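Local coordinates for putative tetR-family transcriptional regulatory protein (Streptomyces coelicolor, PDB 2DG8) that probably acts as a TetR-family transcriptional regulator, a dimer that would bind DNA through a helix-turn-helix and respond to a small ligand not yet identified, at residues R29-H32 with R33-A36; A78-D81 with R82-R86; T124-W127 with M128-S131; E163-R167 with A168-E172. One frame throughout, in Å; residues are numbered along the deposited sequence.

The four contacts come in series along an all-helical chain, and each is local to the start or the body of one helix. Interaction 1, at the N-terminus of helix 32-39, belongs to the DNA-binding region; interactions 2, 3 and 4 belong to the TetR-type C-terminal domain, probably the regulatory part, on helices 82-98, 121-135 and 167-177. The centres of interactions 1 and 2 are about 43 Å apart, on opposite sides of the chain's centre. Interactions 2 and 4 touch, R86 O lying 3.7 Å from L171 CD1, so two helix beginnings pack together. Interactions 3 and 4, with centres about 25 Å apart, both reach the second subunit, so this domain contributes to the contact between the two subunits.

Interaction 1: R29-H32 with R33-A36; sequences RVSH and RRIA
R34 reaches back along the chain to R29, and their guanidinium groups meet over their faces. NE of R34 lies 3.1 Å above the centre of the R29 guanidinium plane, the two planes being inclined by 43°. With R29 NH2 and R34 NH2 3.0 Å apart, both donors, no hydrogen bond links the groups and the proximity of like charges probably costs energy. Part of that cost is likely offset by E25, which forms a salt bridge with R29 NE. R29 arrives by a chain bent at chi2 and chi3, whereas R34 is extended from CG to NE and crosses it at about a right angle. R34 NH1 makes a weak, poorly directed bond of 3.1 Å to R29 O. This is the N-terminus of helix 32-39, the first helix of the helix-turn-helix. S31 is its N-cap: OG sits between the backbone N and the carbonyl carbon (chi1 80°) and accepts from R34 N at 3.3 Å with an N-H...O angle of 164°. The same oxygen lies 3.0 Å from R34 CG, so the aliphatic start of R34 rests against the cap. A leucine in place of R34 would probably leave R29 O without its weak side-chain donor and uncover the face of the R29 guanidinium. Backbone bonds from I35 N to S31 O (3.1 Å) and from A36 N to H32 O (3.0 Å) carry the helix onward. On the side facing helix 10-25, V30 CG1 touches I35 CD1 at 3.9 Å, V30 also packing on L21 and I22, and I35 on I14 and T18.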
loop_
_atom_site.group_PDB
_atom_site.type_symbol
_atom_site.label_atom_id
_atom_site.label_comp_id
_atom_site.label_asym_id
_atom_site.label_seq_id
_atom_site.Cartn_x
_atom_site.Cartn_y
_atom_site.Cartn_z
ATOM N N ARG A 29 15.118 -3.586 11.422
ATOM C CA ARG A 29 16.572 -3.647 11.472
ATOM C C ARG A 29 17.222 -2.280 11.652
ATOM O O ARG A 29 18.451 -2.168 11.639
ATOM C CB ARG A 29 17.108 -4.303 10.198
ATOM C CG ARG A 29 16.862 -5.798 10.131
ATOM C CD ARG A 29 17.882 -6.559 10.970
ATOM N NE ARG A 29 19.209 -6.524 10.356
ATOM C CZ ARG A 29 20.276 -7.159 10.835
ATOM N NH1 ARG A 29 21.443 -7.069 10.208
ATOM N NH2 ARG A 29 20.175 -7.885 11.944
ATOM N N VAL A 30 16.408 -1.241 11.807
ATOM C CA VAL A 30 16.955 0.097 11.991
ATOM C C VAL A 30 17.669 0.226 13.332
ATOM O O VAL A 30 17.090 -0.041 14.380
ATOM C CB VAL A 30 15.853 1.190 11.933
ATOM C CG1 VAL A 30 16.421 2.530 12.415
ATOM C CG2 VAL A 30 15.322 1.333 10.506
ATOM N N SER A 31 18.936 0.621 13.295
ATOM C CA SER A 31 19.691 0.821 14.525
ATOM C C SER A 31 20.810 1.799 14.254
ATOM O O SER A 31 21.308 1.901 13.131
ATOM C CB SER A 31 20.269 -0.495 15.063
ATOM O OG SER A 31 21.453 -0.873 14.382
ATOM N N HIS A 32 21.187 2.527 15.296
ATOM C CA HIS A 32 22.250 3.513 15.224
ATOM C C HIS A 32 23.561 2.949 14.701
ATOM O O HIS A 32 24.215 3.563 13.860
ATOM C CB HIS A 32 22.459 4.125 16.608
ATOM C CG HIS A 32 21.456 5.176 16.952
ATOM N ND1 HIS A 32 20.961 5.348 18.226
ATOM C CD2 HIS A 32 20.854 6.113 16.182
ATOM C CE1 HIS A 32 20.094 6.346 18.226
ATOM N NE2 HIS A 32 20.012 6.827 17.000
ATOM N N ARG A 33 23.950 1.779 15.195
ATOM C CA ARG A 33 25.201 1.165 14.759
ATOM C C ARG A 33 25.209 0.778 13.282
ATOM O O ARG A 33 26.158 1.091 12.558
ATOM C CB ARG A 33 25.513 -0.063 15.615
ATOM C CG ARG A 33 26.444 0.220 16.795
ATOM C CD ARG A 33 25.861 -0.271 18.112
ATOM N NE ARG A 33 25.365 -1.644 18.019
ATOM C CZ ARG A 33 24.887 -2.338 19.048
ATOM N NH1 ARG A 33 24.842 -1.791 20.257
ATOM N NH2 ARG A 33 24.448 -3.579 18.869
ATOM N N ARG A 34 24.154 0.105 12.832
ATOM C CA ARG A 34 24.070 -0.322 11.441
ATOM C C ARG A 34 24.083 0.861 10.479
ATOM O O ARG A 34 24.716 0.812 9.420
ATOM C CB ARG A 34 22.799 -1.139 11.211
ATOM C CG ARG A 34 22.682 -2.396 12.052
ATOM C CD ARG A 34 21.698 -3.381 11.422
ATOM N NE ARG A 34 21.581 -4.593 12.223
ATOM C CZ ARG A 34 20.841 -4.699 13.320
ATOM N NH1 ARG A 34 20.129 -3.668 13.752
ATOM N NH2 ARG A 34 20.844 -5.832 14.012
ATOM N N ILE A 35 23.384 1.928 10.852
ATOM C CA ILE A 35 23.307 3.114 10.010
ATOM C C ILE A 35 24.634 3.849 9.950
ATOM O O ILE A 35 25.082 4.242 8.869
ATOM C CB ILE A 35 22.189 4.065 10.506
ATOM C CG1 ILE A 35 20.828 3.383 10.312
ATOM C CG2 ILE A 35 22.243 5.394 9.753
ATOM C CD1 ILE A 35 19.679 4.085 10.991
ATOM N N ALA A 36 25.271 4.032 11.102
ATOM C CA ALA A 36 26.557 4.721 11.134
ATOM C C ALA A 36 27.535 4.028 10.188
ATOM O O ALA A 36 28.237 4.684 9.416
ATOM C CB ALA A 36 27.119 4.743 12.561
#

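Interaction 2: A78-D81 with R82-R86; sequences AAAD and RDEAR
A85 N donates to D81 O at 2.9 Å, an i to i+4 backbone bond at the first turn of helix 82-98, which the chain enters from an extended D81. D81 is the N-cap. Its chi1 of 42° folds CG in over the backbone and turns OD2 back over the helix end, where E84 N donates to it at 3.3 Å. That N-H meets OD2 from above the carboxylate plane, 52° out of it. E84 answers in the other direction: OE1, through its anti lone pair, accepts from A80 N at 2.7 Å with an N-H...O angle of 153°. Were D81 an alanine, E84 N would be likely to lose its side-chain cap, and the first turn would rely on the backbone bond to D81 O. Beneath, A79 CB lies 3.5 Å from A85 N and 4.1 Å from A85 CB, while A85 also touches H138 and F139. D83 OD1 forms a long salt bridge of 3.6 Å with R86 NH2, R86 NE being hydrogen-bonded to T178. Chemically, three carboxylates gather here, D81 OD1 being 4.3 Å from E84 OE1; their repulsion is probably eased by the N-H groups of E84 and A80, which D81 and E84 accept from, by R86 beside D83, and by the positive end of the helix dipole.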
loop_
_atom_site.group_PDB
_atom_site.type_symbol
_atom_site.label_atom_id
_atom_site.label_comp_id
_atom_site.label_asym_id
_atom_site.label_seq_id
_atom_site.Cartn_x
_atom_site.Cartn_y
_atom_site.Cartn_z
ATOM N N ALA A 78 5.605 19.174 -16.653
ATOM C CA ALA A 78 5.854 19.251 -18.090
ATOM C C ALA A 78 4.597 19.150 -18.952
ATOM O O ALA A 78 4.693 19.099 -20.179
ATOM C CB ALA A 78 6.844 18.163 -18.501
ATOM N N ALA A 79 3.426 19.117 -18.320
ATOM C CA ALA A 79 2.166 19.020 -19.053
ATOM C C ALA A 79 1.596 20.406 -19.336
ATOM O O ALA A 79 1.474 21.234 -18.433
ATOM C CB ALA A 79 1.158 18.185 -18.263
ATOM N N ALA A 80 1.232 20.640 -20.594
ATOM C CA ALA A 80 0.691 21.925 -21.026
ATOM C C ALA A 80 -0.815 22.103 -20.815
ATOM O O ALA A 80 -1.281 23.222 -20.589
ATOM C CB ALA A 80 1.035 22.153 -22.498
ATOM N N ASP A 81 -1.568 21.009 -20.884
ATOM C CA ASP A 81 -3.017 21.056 -20.712
ATOM C C ASP A 81 -3.542 19.768 -20.086
ATOM O O ASP A 81 -2.758 18.880 -19.742
ATOM C CB ASP A 81 -3.683 21.257 -22.069
ATOM C CG ASP A 81 -3.033 20.423 -23.157
ATOM O OD1 ASP A 81 -2.102 20.928 -23.817
ATOM O OD2 ASP A 81 -3.438 19.254 -23.338
ATOM N N ARG A 82 -4.865 19.668 -19.947
ATOM C CA ARG A 82 -5.492 18.475 -19.375
ATOM C C ARG A 82 -5.030 17.216 -20.101
ATOM O O ARG A 82 -4.607 16.245 -19.475
ATOM C CB ARG A 82 -7.022 18.522 -19.494
ATOM C CG ARG A 82 -7.771 19.554 -18.666
ATOM C CD ARG A 82 -9.280 19.310 -18.834
ATOM N NE ARG A 82 -9.628 19.009 -20.227
ATOM C CZ ARG A 82 -10.809 18.542 -20.634
ATOM N NH1 ARG A 82 -11.020 18.301 -21.919
ATOM N NH2 ARG A 82 -11.779 18.310 -19.760
ATOM N N ASP A 83 -5.136 17.232 -21.429
ATOM C CA ASP A 83 -4.755 16.084 -22.232
ATOM C C ASP A 83 -3.343 15.596 -21.960
ATOM O O ASP A 83 -3.129 14.395 -21.806
ATOM C CB ASP A 83 -4.923 16.382 -23.724
ATOM C CG ASP A 83 -6.380 16.357 -24.169
ATOM O OD1 ASP A 83 -7.104 15.398 -23.813
ATOM O OD2 ASP A 83 -6.799 17.290 -24.887
ATOM N N GLU A 84 -2.378 16.510 -21.906
ATOM C CA GLU A 84 -1.003 16.103 -21.639
ATOM C C GLU A 84 -0.888 15.643 -20.190
ATOM O O GLU A 84 -0.149 14.714 -19.889
ATOM C CB GLU A 84 -0.024 17.253 -21.900
ATOM C CG GLU A 84 -0.076 17.814 -23.313
ATOM C CD GLU A 84 1.182 18.585 -23.691
ATOM O OE1 GLU A 84 1.734 19.308 -22.831
ATOM O OE2 GLU A 84 1.612 18.474 -24.860
ATOM N N ALA A 85 -1.638 16.286 -19.302
ATOM C CA ALA A 85 -1.629 15.927 -17.890
ATOM C C ALA A 85 -2.096 14.486 -17.702
ATOM O O ALA A 85 -1.468 13.716 -16.979
ATOM C CB ALA A 85 -2.528 16.865 -17.101
ATOM N N ARG A 86 -3.200 14.129 -18.358
ATOM C CA ARG A 86 -3.740 12.778 -18.257
ATOM C C ARG A 86 -2.706 11.776 -18.749
ATOM O O ARG A 86 -2.509 10.719 -18.143
ATOM C CB ARG A 86 -5.015 12.634 -19.099
ATOM C CG ARG A 86 -6.164 13.521 -18.667
ATOM C CD ARG A 86 -7.419 13.223 -19.479
ATOM N NE ARG A 86 -8.585 13.961 -18.990
ATOM C CZ ARG A 86 -9.002 15.131 -19.472
ATOM N NH1 ARG A 86 -10.075 15.717 -18.951
ATOM N NH2 ARG A 86 -8.358 15.713 -20.480
#

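Interaction 3: T124-W127 with M128-S131; sequences THEW and MRRS
T124 to W127 and M128 to S131 are successive turns of one helix, 121-135, joined by four i to i+4 backbone bonds, of which M128 N to T124 O, at 2.9 Å with an N-H...O angle of 169°, is the straightest. The bond from S131 N to W127 O, 3.0 Å, shares its acceptor with the hydroxyl of S131, whose OG donates at 3.0 Å from 42° above the carbonyl plane. S131 OG lies beside its own backbone N, anti to the carbonyl carbon (chi1 -62°), which tips it back toward the carbonyl of W127. One water completes the loop: it donates to S131 OG at 2.7 Å and accepts from W127 NE1 at 3.0 Å, so the indole N-H is satisfied by the water, which the hydroxyl of S131 helps to hold in place. E126 and R129 run side by side, pointing the same way. OE1 of E126 lies 2.7 Å from R129 NH1, but the carboxylate stands over one face of the guanidinium, so this salt bridge rests on charge alone, with no N-H aimed at the oxygen. The guanidinium of R130 is taken up by a salt bridge to D66. M128 CE folds back to 3.5 Å from T124 O. Helix 121-135 lies in the TetR-type C-terminal domain: W127 packs between helix 53-77 (T65, I68, V69) and helix 101-116 (T107, L110), M128 and S131 touch D148 of helix 141-159, and T124 and H125 contribute to the dimer contact by hydrogen-bonding to L160 and R162 of the second subunit.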
loop_
_atom_site.group_PDB
_atom_site.type_symbol
_atom_site.label_atom_id
_atom_site.label_comp_id
_atom_site.label_asym_id
_atom_site.label_seq_id
_atom_site.Cartn_x
_atom_site.Cartn_y
_atom_site.Cartn_z
ATOM N N THR A 124 2.306 10.722 5.867
ATOM C CA THR A 124 1.503 10.335 4.715
ATOM C C THR A 124 0.500 11.428 4.343
ATOM O O THR A 124 0.231 11.660 3.162
ATOM C CB THR A 124 0.780 8.983 4.965
ATOM O OG1 THR A 124 0.177 8.984 6.263
ATOM C CG2 THR A 124 1.774 7.830 4.893
ATOM N N HIS A 125 -0.035 12.122 5.343
ATOM C CA HIS A 125 -1.004 13.191 5.093
ATOM C C HIS A 125 -0.336 14.327 4.313
ATOM O O HIS A 125 -0.909 14.866 3.363
ATOM C CB HIS A 125 -1.550 13.748 6.412
ATOM C CG HIS A 125 -2.733 14.652 6.242
ATOM N ND1 HIS A 125 -4.035 14.204 6.338
ATOM C CD2 HIS A 125 -2.813 15.975 5.961
ATOM C CE1 HIS A 125 -4.863 15.209 6.127
ATOM N NE2 HIS A 125 -4.146 16.298 5.895
ATOM N N GLU A 126 0.875 14.689 4.725
ATOM C CA GLU A 126 1.629 15.757 4.073
ATOM C C GLU A 126 2.075 15.315 2.679
ATOM O O GLU A 126 2.197 16.130 1.766
ATOM C CB GLU A 126 2.844 16.129 4.930
ATOM C CG GLU A 126 3.765 17.171 4.321
ATOM C CD GLU A 126 3.091 18.510 4.096
ATOM O OE1 GLU A 126 1.944 18.697 4.568
ATOM O OE2 GLU A 126 3.717 19.382 3.449
ATOM N N TRP A 127 2.313 14.016 2.523
ATOM C CA TRP A 127 2.715 13.457 1.232
ATOM C C TRP A 127 1.525 13.584 0.257
ATOM O O TRP A 127 1.656 14.103 -0.850
ATOM C CB TRP A 127 3.114 11.977 1.406
ATOM C CG TRP A 127 3.706 11.327 0.181
ATOM C CD1 TRP A 127 3.950 11.918 -1.025
ATOM C CD2 TRP A 127 4.101 9.953 0.038
ATOM N NE1 TRP A 127 4.467 11.002 -1.913
ATOM C CE2 TRP A 127 4.568 9.786 -1.290
ATOM C CE3 TRP A 127 4.104 8.847 0.900
ATOM C CZ2 TRP A 127 5.031 8.556 -1.779
ATOM C CZ3 TRP A 127 4.567 7.621 0.419
ATOM C CH2 TRP A 127 5.023 7.488 -0.915
ATOM N N MET A 128 0.357 13.129 0.689
ATOM C CA MET A 128 -0.832 13.201 -0.155
ATOM C C MET A 128 -1.177 14.639 -0.530
ATOM O O MET A 128 -1.633 14.905 -1.639
ATOM C CB MET A 128 -2.028 12.558 0.551
ATOM C CG MET A 128 -1.908 11.058 0.745
ATOM S SD MET A 128 -3.399 10.363 1.497
ATOM C CE MET A 128 -3.129 10.722 3.206
ATOM N N ARG A 129 -0.951 15.563 0.395
ATOM C CA ARG A 129 -1.254 16.966 0.160
ATOM C C ARG A 129 -0.367 17.575 -0.920
ATOM O O ARG A 129 -0.840 18.321 -1.768
ATOM C CB ARG A 129 -1.096 17.766 1.457
ATOM C CG ARG A 129 -1.691 19.163 1.396
ATOM C CD ARG A 129 -0.931 20.113 2.310
ATOM N NE ARG A 129 0.302 20.555 1.669
ATOM C CZ ARG A 129 1.346 21.055 2.317
ATOM N NH1 ARG A 129 1.313 21.176 3.638
ATOM N NH2 ARG A 129 2.424 21.436 1.646
ATOM N N ARG A 130 0.923 17.268 -0.879
ATOM C CA ARG A 130 1.856 17.804 -1.866
ATOM C C ARG A 130 1.605 17.187 -3.246
ATOM O O ARG A 130 1.765 17.847 -4.280
ATOM C CB ARG A 130 3.288 17.548 -1.402
ATOM C CG ARG A 130 3.563 18.139 -0.026
ATOM C CD ARG A 130 4.814 18.994 -0.038
ATOM N NE ARG A 130 6.028 18.187 -0.107
ATOM C CZ ARG A 130 7.187 18.627 -0.585
ATOM N NH1 ARG A 130 8.241 17.828 -0.606
ATOM N NH2 ARG A 130 7.289 19.861 -1.064
ATOM N N SER A 131 1.212 15.919 -3.257
ATOM C CA SER A 131 0.903 15.243 -4.514
ATOM C C SER A 131 -0.255 15.999 -5.162
ATOM O O SER A 131 -0.214 16.347 -6.345
ATOM C CB SER A 131 0.470 13.799 -4.253
ATOM O OG SER A 131 1.504 13.057 -3.641
HETATM O O HOH W 1 3.888 12.122 -4.585
#

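Interaction 4: E163-R167 with A168-E172; sequences EPHGR and ALTLE
H165 turns its imidazole onto the first turn of helix 167-177, showing one face to L169 and its edge to T170. CD1 of L169 stands over the ring, 3.8 Å from the centroid and 13° off the normal, a CH-pi contact in which the two side chains cross at about a right angle. At the edge, close to the ring plane, H165 NE2 and T170 OG1 share a hydrogen bond of 2.7 Å in which either could be the donor. A chi1 of 69° brings the ring round to the helix. T170 OG1 has a further hydrogen-bond partner in H94 NE2 of helix 82-98. T170 N donates to G166 O at 3.2 Å, and L171 N reaches R167 O at 2.6 Å. R167, its chain extended from CG to NE, forms salt bridges with D91 and E87 of helix 82-98. G166 is the N-cap; the histidine just before it binds the side chain of the third residue after R167. This is a helix N-terminus in the TetR-type C-terminal domain, probably the regulatory part, at the dimer interface, where H165 packs on R145 and L169 on Q146 of the second subunit.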
loop_
_atom_site.group_PDB
_atom_site.type_symbol
_atom_site.label_atom_id
_atom_site.label_comp_id
_atom_site.label_asym_id
_atom_site.label_seq_id
_atom_site.Cartn_x
_atom_site.Cartn_y
_atom_site.Cartn_z
ATOM N N GLU A 163 0.898 -10.255 -13.509
ATOM C CA GLU A 163 0.711 -9.802 -14.883
ATOM C C GLU A 163 0.068 -8.409 -14.833
ATOM O O GLU A 163 -1.153 -8.274 -14.855
ATOM C CB GLU A 163 -0.191 -10.782 -15.632
ATOM C CG GLU A 163 0.287 -12.231 -15.580
ATOM C CD GLU A 163 -0.660 -13.186 -16.289
ATOM O OE1 GLU A 163 -1.843 -13.270 -15.883
ATOM O OE2 GLU A 163 -0.220 -13.852 -17.256
ATOM N N PRO A 164 0.893 -7.353 -14.779
ATOM C CA PRO A 164 0.417 -5.966 -14.716
ATOM C C PRO A 164 -0.403 -5.527 -15.910
ATOM O O PRO A 164 -0.098 -5.898 -17.041
ATOM C CB PRO A 164 1.708 -5.168 -14.568
ATOM C CG PRO A 164 2.683 -5.978 -15.364
ATOM C CD PRO A 164 2.360 -7.394 -14.917
ATOM N N HIS A 165 -1.450 -4.742 -15.655
ATOM C CA HIS A 165 -2.295 -4.262 -16.740
ATOM C C HIS A 165 -1.491 -3.279 -17.594
ATOM O O HIS A 165 -0.433 -2.803 -17.177
ATOM C CB HIS A 165 -3.579 -3.607 -16.196
ATOM C CG HIS A 165 -3.361 -2.307 -15.478
ATOM N ND1 HIS A 165 -3.527 -2.171 -14.115
ATOM C CD2 HIS A 165 -3.027 -1.076 -15.937
ATOM C CE1 HIS A 165 -3.308 -0.917 -13.767
ATOM N NE2 HIS A 165 -3.003 -0.230 -14.854
ATOM N N GLY A 166 -1.989 -2.978 -18.789
ATOM C CA GLY A 166 -1.279 -2.077 -19.681
ATOM C C GLY A 166 -1.675 -0.617 -19.598
ATOM O O GLY A 166 -2.608 -0.263 -18.883
ATOM N N ARG A 167 -0.977 0.221 -20.364
ATOM C CA ARG A 167 -1.214 1.667 -20.383
ATOM C C ARG A 167 -2.608 2.086 -20.869
ATOM O O ARG A 167 -3.171 3.048 -20.355
ATOM C CB ARG A 167 -0.139 2.357 -21.238
ATOM C CG ARG A 167 -0.130 3.881 -21.154
ATOM C CD ARG A 167 0.661 4.500 -22.308
ATOM N NE ARG A 167 0.492 5.950 -22.410
ATOM C CZ ARG A 167 1.097 6.828 -21.614
ATOM N NH1 ARG A 167 0.894 8.131 -21.764
ATOM N NH2 ARG A 167 1.917 6.394 -20.670
ATOM N N ALA A 168 -3.169 1.375 -21.846
ATOM C CA ALA A 168 -4.500 1.737 -22.340
ATOM C C ALA A 168 -5.512 1.693 -21.195
ATOM O O ALA A 168 -6.339 2.591 -21.042
ATOM C CB ALA A 168 -4.931 0.788 -23.463
ATOM N N LEU A 169 -5.441 0.643 -20.388
ATOM C CA LEU A 169 -6.332 0.493 -19.245
ATOM C C LEU A 169 -6.046 1.603 -18.232
ATOM O O LEU A 169 -6.960 2.154 -17.636
ATOM C CB LEU A 169 -6.121 -0.887 -18.605
ATOM C CG LEU A 169 -7.049 -1.372 -17.486
ATOM C CD1 LEU A 169 -6.724 -0.649 -16.190
ATOM C CD2 LEU A 169 -8.492 -1.165 -17.894
ATOM N N THR A 170 -4.772 1.928 -18.036
ATOM C CA THR A 170 -4.401 2.985 -17.102
ATOM C C THR A 170 -4.937 4.331 -17.610
ATOM O O THR A 170 -5.535 5.101 -16.864
ATOM C CB THR A 170 -2.855 3.096 -16.932
ATOM O OG1 THR A 170 -2.336 1.892 -16.339
ATOM C CG2 THR A 170 -2.505 4.285 -16.017
ATOM N N LEU A 171 -4.737 4.597 -18.892
ATOM C CA LEU A 171 -5.181 5.852 -19.472
ATOM C C LEU A 171 -6.696 6.011 -19.423
ATOM O O LEU A 171 -7.197 7.106 -19.188
ATOM C CB LEU A 171 -4.680 5.954 -20.911
ATOM C CG LEU A 171 -4.684 7.361 -21.498
ATOM C CD1 LEU A 171 -3.796 8.291 -20.656
ATOM C CD2 LEU A 171 -4.188 7.288 -22.936
ATOM N N GLU A 172 -7.430 4.920 -19.626
ATOM C CA GLU A 172 -8.890 4.982 -19.587
ATOM C C GLU A 172 -9.413 5.324 -18.191
ATOM O O GLU A 172 -10.314 6.143 -18.048
ATOM C CB GLU A 172 -9.514 3.653 -20.041
ATOM C CG GLU A 172 -11.014 3.762 -20.298
ATOM C CD GLU A 172 -11.647 2.446 -20.702
ATOM O OE1 GLU A 172 -11.793 1.556 -19.836
ATOM O OE2 GLU A 172 -11.997 2.296 -21.892
#